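Local coordinates for synaptic vesicle glycoprotein 2C (Homo sapiens, PDB 5JLV), which is a synaptic vesicle membrane glycoprotein whose luminal domain, a right-handed quadrilateral beta-helix, is recognised by botulinum neurotoxin A as a receptor, at residues F62-F67 with F82-F87. Sequence-based numbering, arbitrary orientation.
Sequences FKDSVF and FKNCTF. With NAG (2-acetamido-2-deoxy-beta-D-glucopyranose), chain M.
The Phe82 ring turns its edge toward the face of Phe67, offset, with planes at 77°. Phe82 CE2 lies 3.9 Å from Phe67 CZ. That CZ in turn lies over the rim of one face of Phe62, while the edge of Phe67 meets Phe62 CG, and Phe82 CB sits in plane at the edge of the Phe87 ring. Between successive coils like pairs with like: Phe62 beside Phe82 and Phe67 beside Phe87 run near parallel but slid apart, Phe67 CD1 reaching Phe87 CE2 at 3.3 Å. All four rings set CG beside the backbone N and anti to the carbonyl carbon, which repeats one pose up the stack; Tyr47 and Phe107 continue the Phe67-Phe87 column. At the corner between the short strands, Asp64 and Asn84 lie in register, both with left-handed backbone angles, their carboxylate and amide planes 89° apart. Asn84 ND2, covalently bonded to C1 of the N-acetylglucosamine, donates to Asp64 OD1 at 2.7 Å. It arrives on the anti side of the carboxylate, 31° out of its plane. Parallel ladder bonds flank the corner, among them Lys83 N to Phe62 O (2.8 Å) and Phe67 N to Thr86 O. Inside the turn, Cys85 SG takes a weak bond from Ser65 N at 3.6 Å. Inward rings and outward corner fit the luminal domain's pentapeptide-repeat beta-helix. Glycosylated ND2 keeps a single N-H; Asp64 OD1 takes it, probably limiting rotation of the Asn84 amide about CB-CG.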
loop_
_atom_site.group_PDB
_atom_site.type_symbol
_atom_site.label_atom_id
_atom_site.label_comp_id
_atom_site.label_asym_id
_atom_site.label_seq_id
_atom_site.Cartn_x
_atom_site.Cartn_y
_atom_site.Cartn_z
ATOM N N PHE C 62 2.062 31.981 -15.898
ATOM C CA PHE C 62 1.104 31.916 -14.807
ATOM C C PHE C 62 1.844 32.285 -13.529
ATOM O O PHE C 62 2.925 31.763 -13.268
ATOM C CB PHE C 62 0.545 30.492 -14.671
ATOM C CG PHE C 62 -0.343 30.071 -15.805
ATOM C CD1 PHE C 62 0.185 29.432 -16.921
ATOM C CD2 PHE C 62 -1.719 30.277 -15.741
ATOM C CE1 PHE C 62 -0.636 29.033 -17.962
ATOM C CE2 PHE C 62 -2.546 29.878 -16.782
ATOM C CZ PHE C 62 -2.000 29.258 -17.898
ATOM N N LYS C 63 1.268 33.164 -12.730
ATOM C CA LYS C 63 1.906 33.585 -11.493
ATOM C C LYS C 63 0.903 33.602 -10.343
ATOM O O LYS C 63 -0.240 34.035 -10.519
ATOM C CB LYS C 63 2.577 34.950 -11.697
ATOM C CG LYS C 63 3.084 35.636 -10.443
ATOM C CD LYS C 63 3.821 36.936 -10.788
ATOM C CE LYS C 63 3.204 37.641 -11.996
ATOM N NZ LYS C 63 3.524 39.093 -12.048
ATOM N N ASP C 64 1.328 33.102 -9.176
ATOM C CA ASP C 64 0.492 33.063 -7.956
ATOM C C ASP C 64 -0.847 32.366 -8.200
ATOM O O ASP C 64 -1.882 32.829 -7.749
ATOM C CB ASP C 64 0.241 34.477 -7.387
ATOM C CG ASP C 64 1.521 35.244 -7.117
ATOM O OD1 ASP C 64 2.541 34.628 -6.759
ATOM O OD2 ASP C 64 1.501 36.483 -7.253
ATOM N N SER C 65 -0.813 31.261 -8.930
ATOM C CA SER C 65 -2.026 30.599 -9.352
ATOM C C SER C 65 -2.130 29.223 -8.744
ATOM O O SER C 65 -1.120 28.630 -8.349
ATOM C CB SER C 65 -2.087 30.521 -10.879
ATOM O OG SER C 65 -2.279 31.814 -11.431
ATOM N N VAL C 66 -3.358 28.730 -8.645
ATOM C CA VAL C 66 -3.631 27.400 -8.121
ATOM C C VAL C 66 -4.289 26.549 -9.220
ATOM O O VAL C 66 -5.223 26.991 -9.883
ATOM C CB VAL C 66 -4.521 27.456 -6.856
ATOM C CG1 VAL C 66 -4.896 26.046 -6.385
ATOM C CG2 VAL C 66 -3.810 28.216 -5.742
ATOM N N PHE C 67 -3.763 25.351 -9.431
ATOM C CA PHE C 67 -4.366 24.400 -10.360
ATOM C C PHE C 67 -4.835 23.184 -9.570
ATOM O O PHE C 67 -4.009 22.436 -9.024
ATOM C CB PHE C 67 -3.364 23.978 -11.452
ATOM C CG PHE C 67 -2.887 25.111 -12.319
ATOM C CD1 PHE C 67 -1.862 25.957 -11.889
ATOM C CD2 PHE C 67 -3.442 25.322 -13.582
ATOM C CE1 PHE C 67 -1.417 27.001 -12.691
ATOM C CE2 PHE C 67 -3.010 26.373 -14.386
ATOM C CZ PHE C 67 -1.990 27.210 -13.940
ATOM N N PHE C 82 5.589 28.808 -14.856
ATOM C CA PHE C 82 4.675 28.840 -13.736
ATOM C C PHE C 82 5.457 29.316 -12.523
ATOM O O PHE C 82 6.330 28.601 -12.034
ATOM C CB PHE C 82 4.126 27.436 -13.482
ATOM C CG PHE C 82 3.379 26.858 -14.645
ATOM C CD1 PHE C 82 4.053 26.152 -15.644
ATOM C CD2 PHE C 82 1.999 26.986 -14.731
ATOM C CE1 PHE C 82 3.358 25.614 -16.723
ATOM C CE2 PHE C 82 1.296 26.439 -15.805
ATOM C CZ PHE C 82 1.975 25.766 -16.801
ATOM N N LYS C 83 5.154 30.528 -12.057
ATOM C CA LYS C 83 5.878 31.163 -10.948
ATOM C C LYS C 83 5.018 31.234 -9.686
ATOM O O LYS C 83 3.933 31.829 -9.701
ATOM C CB LYS C 83 6.327 32.575 -11.345
ATOM C CG LYS C 83 7.226 32.626 -12.573
ATOM C CD LYS C 83 7.638 34.054 -12.937
ATOM C CE LYS C 83 8.250 34.116 -14.335
ATOM N NZ LYS C 83 8.784 35.462 -14.690
ATOM N N ASN C 84 5.497 30.620 -8.601
ATOM C CA ASN C 84 4.771 30.609 -7.322
ATOM C C ASN C 84 3.368 30.018 -7.482
ATOM O O ASN C 84 2.387 30.523 -6.934
ATOM C CB ASN C 84 4.710 32.027 -6.722
ATOM C CG ASN C 84 4.337 32.032 -5.252
ATOM O OD1 ASN C 84 4.623 31.088 -4.515
ATOM N ND2 ASN C 84 3.699 33.111 -4.816
ATOM N N CYS C 85 3.282 28.950 -8.263
ATOM C CA CYS C 85 2.024 28.272 -8.470
ATOM C C CYS C 85 1.931 27.022 -7.609
ATOM O O CYS C 85 2.950 26.422 -7.267
ATOM C CB CYS C 85 1.823 27.962 -9.960
ATOM S SG CYS C 85 1.535 29.473 -10.945
ATOM N N THR C 86 0.708 26.669 -7.217
ATOM C CA THR C 86 0.448 25.416 -6.529
ATOM C C THR C 86 -0.374 24.479 -7.419
ATOM O O THR C 86 -1.402 24.876 -7.993
ATOM C CB THR C 86 -0.269 25.655 -5.192
ATOM O OG1 THR C 86 0.493 26.585 -4.424
ATOM C CG2 THR C 86 -0.412 24.351 -4.411
ATOM N N PHE C 87 0.097 23.246 -7.550
ATOM C CA PHE C 87 -0.618 22.238 -8.321
ATOM C C PHE C 87 -1.077 21.135 -7.383
ATOM O O PHE C 87 -0.264 20.566 -6.633
ATOM C CB PHE C 87 0.285 21.650 -9.397
ATOM C CG PHE C 87 0.835 22.664 -10.343
ATOM C CD1 PHE C 87 2.029 23.319 -10.062
ATOM C CD2 PHE C 87 0.172 22.951 -11.530
ATOM C CE1 PHE C 87 2.548 24.252 -10.943
ATOM C CE2 PHE C 87 0.676 23.891 -12.418
ATOM C CZ PHE C 87 1.868 24.543 -12.121
HETATM C C1 NAG M . 3.245 33.424 -3.501
HETATM C C2 NAG M . 4.078 34.556 -2.912
HETATM C C3 NAG M . 3.730 34.784 -1.446
HETATM C C4 NAG M . 2.222 34.892 -1.253
HETATM C C5 NAG M . 1.499 33.740 -1.943
HETATM C C6 NAG M . -0.012 33.891 -1.815
HETATM C C7 NAG M . 6.290 34.998 -3.804
HETATM C C8 NAG M . 7.754 34.682 -3.708
HETATM N N2 NAG M . 5.491 34.254 -3.045
HETATM O O3 NAG M . 4.357 35.988 -0.988
HETATM O O4 NAG M . 1.917 34.878 0.146
HETATM O O5 NAG M . 1.860 33.710 -3.322
HETATM O O6 NAG M . -0.649 33.278 -2.943
HETATM O O7 NAG M . 5.863 35.879 -4.530
#